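Local structure of periplasmic sugar-binding domain protein (Pseudomonas fluorescens Pf-5, 3H75) at residues T17-Y22 with I91-L96; T157-L162 with G185-E190. The protein probably binds a carbohydrate as a periplasmic solute-binding protein, with two alpha/beta domains facing each other across a cleft. All blocks are in the same frame, centred on the assembly; numbering follows the deposited sequence.

Contact 1: T17-Y22 with I91-L96; sequences TFWVSY and IVNSPL. With SO4 (sulfate ion), chain B.
Tyr22 and Asn93 have the nearest CA atoms, yet these stand 11.4 Å apart, since the axes of helix 17-22 and strand 91-93 pass 13.8 Å from each other, with 125° between their N-to-C directions. Side chains alone therefore bridge the gap. A chi1 of -166° swings the phenol of Tyr22 away from the backbone N and out toward Asn93. Its OH donates to Asn93 OD1 at 3.0 Å, approaching the amide oxygen from a position tilted off the carbonyl plane. The same OH also rests against Val92 CG2 at 3.7 Å, an apolar neighbour beside the polar one. The other branch of the amide belongs to Trp19: Asn93 ND2 lies 3.3 Å from CH2, beyond the rim of the indole and near its plane, which makes this an edge contact. The two planes are 21° apart, so the amide lies nearly flush with the indole. Trp19 also lays CZ3 over the centre of one face of the Tyr22 ring. At the pyrrole side, Trp19 NE1 donates to sulfate O2 at 3.0 Å, with the oxygen at the ring edge and in plane; Arg44 binds the same anion. Helix 17-33 and strand 88-93 belong to the N-terminal alpha/beta domain, and Leu265 of helix 265-277 touches Tyr22, Val92 and Asn93. Chemically, the bond donated by Tyr22 is consistent with the amide oxygen facing the phenol and probably keeps the NH2 at the indole edge, while the indole N-H serves an anion lodged where a sugar might bind in this family.

Contact 2: T157-L162 with G185-E190; sequences TPAAQL and GEWNRE. With SO4 (sulfate ion), chain B.
Trp187 brings the benzene end of its indole against Thr157, Ala159 and Ala160 at the start of helix 158-173. It is third in a type I' turn, Gly185 to Asn188, leading into helix 189-202 of the second alpha/beta domain; it also touches Arg44 of the other domain, so the indole lines the interdomain cleft, consistent with a family sugar site. From CB, which points toward the helix start, chi1 of -52° carries the indole off toward the helix, and chi2 turns its pyrrole side to the sulfate: CD1 is 3.8 Å from O4, and NE1 donates to O4 at 3.0 Å. That bond is weak, its N-H...O angle being 130°. CE2 stands equally near O4 and O1. CZ2 meets four partners: Thr157 OG1 and sulfate O1, each at 3.7 Å, Ala159 CB at 4.0 Å and Ala160 CB at 4.1 Å. At the tip, CH2 comes within 4.0 Å of Ala160 N, at the ring edge. Thr157, the N-cap, accepts a weak bond from Ala160 N at OG1, which also hydrogen-bonds to Leu154 O. Replacing Trp187 with an alanine would probably open a gap beside Ala159 and Ala160 and deprive O4 of its indole N-H. Shape thus governs the contact, while polarity enters through the sulfate, which the helix N-terminus may help to stabilise.

How the contacts relate
Contact 1 is buried, centred about 6 Å from the centre of the chain, whereas contact 2 is partly buried at about 10 Å. They share no secondary-structure element: contact 1 joins a helix and a strand around the parallel sheet of one domain, contact 2 joins the start of a helix to the turn that leads into another, beside the mixed sheet of the other domain. The domains meet here, since Ser94 OG packs 3.2 Å from Pro158 CG. The shared sulfate, probably from the crystallisation liquor, is held unequally: the Trp19 bond is straighter (158°), that of Trp187 weak. Contact 1 adds a side-chain hydrogen bond between its segments, while contact 2 joins its segments by apolar packing. Two indole N-H groups, one from each domain, directed at the same anion are consistent with a sugar site.

Contact 1: T17-Y22 with I91-L96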
loop_
_atom_site.group_PDB
_atom_site.type_symbol
_atom_site.label_atom_id
_atom_site.label_comp_id
_atom_site.label_asym_id
_atom_site.label_seq_id
_atom_site.Cartn_x
_atom_site.Cartn_y
_atom_site.Cartn_z
ATOM N N THR A 17 -3.759 6.339 9.414
ATOM C CA THR A 17 -2.792 7.116 8.651
ATOM C C THR A 17 -2.640 6.795 7.168
ATOM O O THR A 17 -2.773 7.687 6.326
ATOM C CB THR A 17 -1.413 7.070 9.321
ATOM O OG1 THR A 17 -1.549 7.469 10.693
ATOM C CG2 THR A 17 -0.456 8.026 8.626
ATOM N N PHE A 18 -2.361 5.541 6.834
ATOM C CA PHE A 18 -2.183 5.194 5.434
ATOM C C PHE A 18 -3.406 5.468 4.584
ATOM O O PHE A 18 -3.310 6.094 3.528
ATOM C CB PHE A 18 -1.820 3.718 5.255
ATOM C CG PHE A 18 -1.830 3.280 3.815
ATOM C CD1 PHE A 18 -0.797 3.644 2.960
ATOM C CD2 PHE A 18 -2.927 2.593 3.291
ATOM C CE1 PHE A 18 -0.856 3.342 1.600
ATOM C CE2 PHE A 18 -2.999 2.285 1.933
ATOM C CZ PHE A 18 -1.963 2.660 1.082
ATOM N N TRP A 19 -4.556 4.981 5.035
ATOM C CA TRP A 19 -5.769 5.153 4.265
ATOM C C TRP A 19 -6.249 6.593 4.185
ATOM O O TRP A 19 -6.895 6.975 3.212
ATOM C CB TRP A 19 -6.846 4.190 4.774
ATOM C CG TRP A 19 -6.618 2.814 4.202
ATOM C CD1 TRP A 19 -6.293 1.669 4.883
ATOM C CD2 TRP A 19 -6.646 2.460 2.815
ATOM N NE1 TRP A 19 -6.113 0.630 3.996
ATOM C CE2 TRP A 19 -6.323 1.089 2.723
ATOM C CE3 TRP A 19 -6.912 3.174 1.638
ATOM C CZ2 TRP A 19 -6.258 0.416 1.494
ATOM C CZ3 TRP A 19 -6.847 2.505 0.419
ATOM C CH2 TRP A 19 -6.522 1.140 0.359
ATOM N N VAL A 20 -5.910 7.404 5.184
ATOM C CA VAL A 20 -6.279 8.811 5.141
ATOM C C VAL A 20 -5.371 9.490 4.108
ATOM O O VAL A 20 -5.818 10.337 3.334
ATOM C CB VAL A 20 -6.106 9.484 6.518
ATOM C CG1 VAL A 20 -6.238 11.001 6.381
ATOM C CG2 VAL A 20 -7.160 8.949 7.487
ATOM N N SER A 21 -4.095 9.108 4.080
ATOM C CA SER A 21 -3.169 9.686 3.112
ATOM C C SER A 21 -3.580 9.316 1.689
ATOM O O SER A 21 -3.446 10.116 0.761
ATOM C CB SER A 21 -1.742 9.209 3.391
ATOM O OG SER A 21 -1.266 9.784 4.596
ATOM N N TYR A 22 -4.088 8.098 1.529
ATOM C CA TYR A 22 -4.542 7.604 0.233
ATOM C C TYR A 22 -5.715 8.491 -0.196
ATOM O O TYR A 22 -5.777 8.948 -1.337
ATOM C CB TYR A 22 -4.996 6.150 0.388
ATOM C CG TYR A 22 -5.197 5.369 -0.894
ATOM C CD1 TYR A 22 -4.222 4.482 -1.354
ATOM C CD2 TYR A 22 -6.397 5.452 -1.603
ATOM C CE1 TYR A 22 -4.439 3.687 -2.481
ATOM C CE2 TYR A 22 -6.622 4.663 -2.733
ATOM C CZ TYR A 22 -5.645 3.779 -3.161
ATOM O OH TYR A 22 -5.888 2.950 -4.228
ATOM N N ILE A 91 -11.277 -1.756 -9.954
ATOM C CA ILE A 91 -10.686 -2.538 -8.868
ATOM C C ILE A 91 -9.230 -2.132 -8.672
ATOM O O ILE A 91 -8.440 -2.163 -9.614
ATOM C CB ILE A 91 -10.733 -4.043 -9.208
ATOM C CG1 ILE A 91 -12.162 -4.449 -9.572
ATOM C CG2 ILE A 91 -10.205 -4.861 -8.041
ATOM C CD1 ILE A 91 -13.171 -4.204 -8.478
ATOM N N VAL A 92 -8.862 -1.769 -7.447
ATOM C CA VAL A 92 -7.496 -1.332 -7.212
ATOM C C VAL A 92 -6.689 -2.084 -6.173
ATOM O O VAL A 92 -7.219 -2.884 -5.394
ATOM C CB VAL A 92 -7.457 0.168 -6.835
ATOM C CG1 VAL A 92 -8.046 0.998 -7.960
ATOM C CG2 VAL A 92 -8.222 0.401 -5.533
ATOM N N ASN A 93 -5.384 -1.805 -6.207
ATOM C CA ASN A 93 -4.371 -2.349 -5.300
ATOM C C ASN A 93 -3.901 -3.788 -5.521
ATOM O O ASN A 93 -2.725 -4.083 -5.327
ATOM C CB ASN A 93 -4.819 -2.139 -3.853
ATOM C CG ASN A 93 -4.787 -0.670 -3.446
ATOM O OD1 ASN A 93 -4.605 0.217 -4.286
ATOM N ND2 ASN A 93 -4.967 -0.407 -2.158
ATOM N N SER A 94 -4.798 -4.685 -5.914
ATOM C CA SER A 94 -4.405 -6.066 -6.177
ATOM C C SER A 94 -5.139 -6.577 -7.410
ATOM O O SER A 94 -6.247 -6.139 -7.702
ATOM C CB SER A 94 -4.688 -6.974 -4.965
ATOM O OG SER A 94 -6.056 -7.263 -4.834
ATOM N N PRO A 95 -4.524 -7.525 -8.137
ATOM C CA PRO A 95 -5.022 -8.159 -9.362
ATOM C C PRO A 95 -6.366 -8.873 -9.286
ATOM O O PRO A 95 -6.736 -9.431 -8.254
ATOM C CB PRO A 95 -3.902 -9.133 -9.726
ATOM C CG PRO A 95 -2.689 -8.526 -9.106
ATOM C CD PRO A 95 -3.204 -8.069 -7.776
ATOM N N LEU A 96 -7.090 -8.844 -10.400
ATOM C CA LEU A 96 -8.374 -9.530 -10.504
ATOM C C LEU A 96 -8.003 -10.994 -10.683
ATOM O O LEU A 96 -7.038 -11.301 -11.378
ATOM C CB LEU A 96 -9.147 -9.038 -11.734
ATOM C CG LEU A 96 -9.843 -7.675 -11.648
ATOM C CD1 LEU A 96 -10.250 -7.205 -13.040
ATOM C CD2 LEU A 96 -11.054 -7.791 -10.742
HETATM S S SO4 B . -5.580 -3.388 3.340
HETATM O O1 SO4 B . -4.445 -4.028 2.642
HETATM O O2 SO4 B . -5.101 -2.175 4.020
HETATM O O3 SO4 B . -6.592 -3.033 2.335
HETATM O O4 SO4 B . -6.141 -4.334 4.329
#

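Contact 2: T157-L162 with G185-E190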
loop_
_atom_site.group_PDB
_atom_site.type_symbol
_atom_site.label_atom_id
_atom_site.label_comp_id
_atom_site.label_asym_id
_atom_site.label_seq_id
_atom_site.Cartn_x
_atom_site.Cartn_y
_atom_site.Cartn_z
ATOM N N THR A 157 -5.881 -10.744 3.258
ATOM C CA THR A 157 -5.756 -9.683 2.260
ATOM C C THR A 157 -4.621 -9.891 1.263
ATOM O O THR A 157 -3.566 -10.430 1.602
ATOM C CB THR A 157 -5.555 -8.305 2.928
ATOM O OG1 THR A 157 -4.247 -8.239 3.514
ATOM C CG2 THR A 157 -6.598 -8.087 4.012
ATOM N N PRO A 158 -4.832 -9.469 0.008
ATOM C CA PRO A 158 -3.802 -9.614 -1.023
ATOM C C PRO A 158 -2.524 -8.828 -0.709
ATOM O O PRO A 158 -1.430 -9.269 -1.048
ATOM C CB PRO A 158 -4.509 -9.137 -2.297
ATOM C CG PRO A 158 -5.651 -8.286 -1.785
ATOM C CD PRO A 158 -6.110 -9.042 -0.583
ATOM N N ALA A 159 -2.654 -7.675 -0.058
ATOM C CA ALA A 159 -1.471 -6.888 0.282
ATOM C C ALA A 159 -0.561 -7.717 1.179
ATOM O O ALA A 159 0.661 -7.743 0.999
ATOM C CB ALA A 159 -1.873 -5.603 0.995
ATOM N N ALA A 160 -1.158 -8.397 2.150
ATOM C CA ALA A 160 -0.392 -9.230 3.063
ATOM C C ALA A 160 0.160 -10.442 2.319
ATOM O O ALA A 160 1.342 -10.768 2.439
ATOM C CB ALA A 160 -1.267 -9.687 4.226
ATOM N N GLN A 161 -0.697 -11.111 1.550
ATOM C CA GLN A 161 -0.278 -12.295 0.803
ATOM C C GLN A 161 0.864 -12.007 -0.166
ATOM O O GLN A 161 1.845 -12.756 -0.223
ATOM C CB GLN A 161 -1.460 -12.877 0.025
ATOM C CG GLN A 161 -2.652 -13.239 0.884
ATOM C CD GLN A 161 -3.807 -13.761 0.057
ATOM O OE1 GLN A 161 -4.138 -13.196 -0.982
ATOM N NE2 GLN A 161 -4.435 -14.836 0.520
ATOM N N LEU A 162 0.733 -10.930 -0.936
ATOM C CA LEU A 162 1.752 -10.562 -1.911
ATOM C C LEU A 162 3.067 -10.158 -1.258
ATOM O O LEU A 162 4.139 -10.545 -1.723
ATOM C CB LEU A 162 1.245 -9.433 -2.808
ATOM C CG LEU A 162 0.143 -9.839 -3.791
ATOM C CD1 LEU A 162 -0.405 -8.599 -4.495
ATOM C CD2 LEU A 162 0.703 -10.837 -4.796
ATOM N N GLY A 185 -0.077 -9.431 12.493
ATOM C CA GLY A 185 -0.350 -8.285 13.340
ATOM C C GLY A 185 -1.558 -7.480 12.901
ATOM O O GLY A 185 -1.895 -6.483 13.534
ATOM N N GLU A 186 -2.185 -7.897 11.804
ATOM C CA GLU A 186 -3.388 -7.246 11.279
ATOM C C GLU A 186 -3.242 -5.749 11.015
ATOM O O GLU A 186 -4.210 -4.998 11.165
ATOM C CB GLU A 186 -4.556 -7.468 12.251
ATOM C CG GLU A 186 -4.557 -8.838 12.911
ATOM C CD GLU A 186 -5.773 -9.076 13.788
ATOM O OE1 GLU A 186 -6.157 -8.165 14.552
ATOM O OE2 GLU A 186 -6.338 -10.187 13.722
ATOM N N TRP A 187 -2.041 -5.327 10.618
ATOM C CA TRP A 187 -1.730 -3.921 10.328
ATOM C C TRP A 187 -1.767 -3.057 11.587
ATOM O O TRP A 187 -1.572 -1.844 11.505
ATOM C CB TRP A 187 -2.737 -3.311 9.335
ATOM C CG TRP A 187 -2.973 -4.068 8.059
ATOM C CD1 TRP A 187 -4.185 -4.419 7.533
ATOM C CD2 TRP A 187 -1.986 -4.515 7.122
ATOM N NE1 TRP A 187 -4.016 -5.056 6.325
ATOM C CE2 TRP A 187 -2.673 -5.128 6.050
ATOM C CE3 TRP A 187 -0.587 -4.456 7.083
ATOM C CZ2 TRP A 187 -2.010 -5.678 4.950
ATOM C CZ3 TRP A 187 0.073 -5.002 5.988
ATOM C CH2 TRP A 187 -0.639 -5.604 4.936
ATOM N N ASN A 188 -2.000 -3.685 12.738
ATOM C CA ASN A 188 -2.154 -2.980 14.014
ATOM C C ASN A 188 -0.892 -2.829 14.865
ATOM O O ASN A 188 -0.227 -3.811 15.198
ATOM C CB ASN A 188 -3.256 -3.686 14.810
ATOM C CG ASN A 188 -3.671 -2.928 16.050
ATOM O OD1 ASN A 188 -2.935 -2.869 17.032
ATOM N ND2 ASN A 188 -4.861 -2.339 16.009
ATOM N N ARG A 189 -0.592 -1.585 15.232
ATOM C CA ARG A 189 0.586 -1.255 16.025
ATOM C C ARG A 189 0.621 -1.866 17.425
ATOM O O ARG A 189 1.610 -2.490 17.803
ATOM C CB ARG A 189 0.734 0.266 16.126
ATOM C CG ARG A 189 1.961 0.725 16.889
ATOM C CD ARG A 189 2.152 2.219 16.727
ATOM N NE ARG A 189 3.317 2.715 17.451
ATOM C CZ ARG A 189 3.810 3.941 17.309
ATOM N NH1 ARG A 189 3.238 4.793 16.468
ATOM N NH2 ARG A 189 4.878 4.312 18.001
ATOM N N GLU A 190 -0.438 -1.689 18.208
ATOM C CA GLU A 190 -0.427 -2.254 19.553
ATOM C C GLU A 190 -0.413 -3.779 19.546
ATOM O O GLU A 190 0.183 -4.396 20.429
ATOM C CB GLU A 190 -1.612 -1.734 20.380
ATOM C CG GLU A 190 -2.972 -1.877 19.740
ATOM C CD GLU A 190 -4.075 -1.299 20.609
ATOM O OE1 GLU A 190 -3.962 -0.117 21.006
ATOM O OE2 GLU A 190 -5.055 -2.023 20.890
HETATM S S SO4 B . -5.580 -3.388 3.340
HETATM O O1 SO4 B . -4.445 -4.028 2.642
HETATM O O2 SO4 B . -5.101 -2.175 4.020
HETATM O O3 SO4 B . -6.592 -3.033 2.335
HETATM O O4 SO4 B . -6.141 -4.334 4.329
#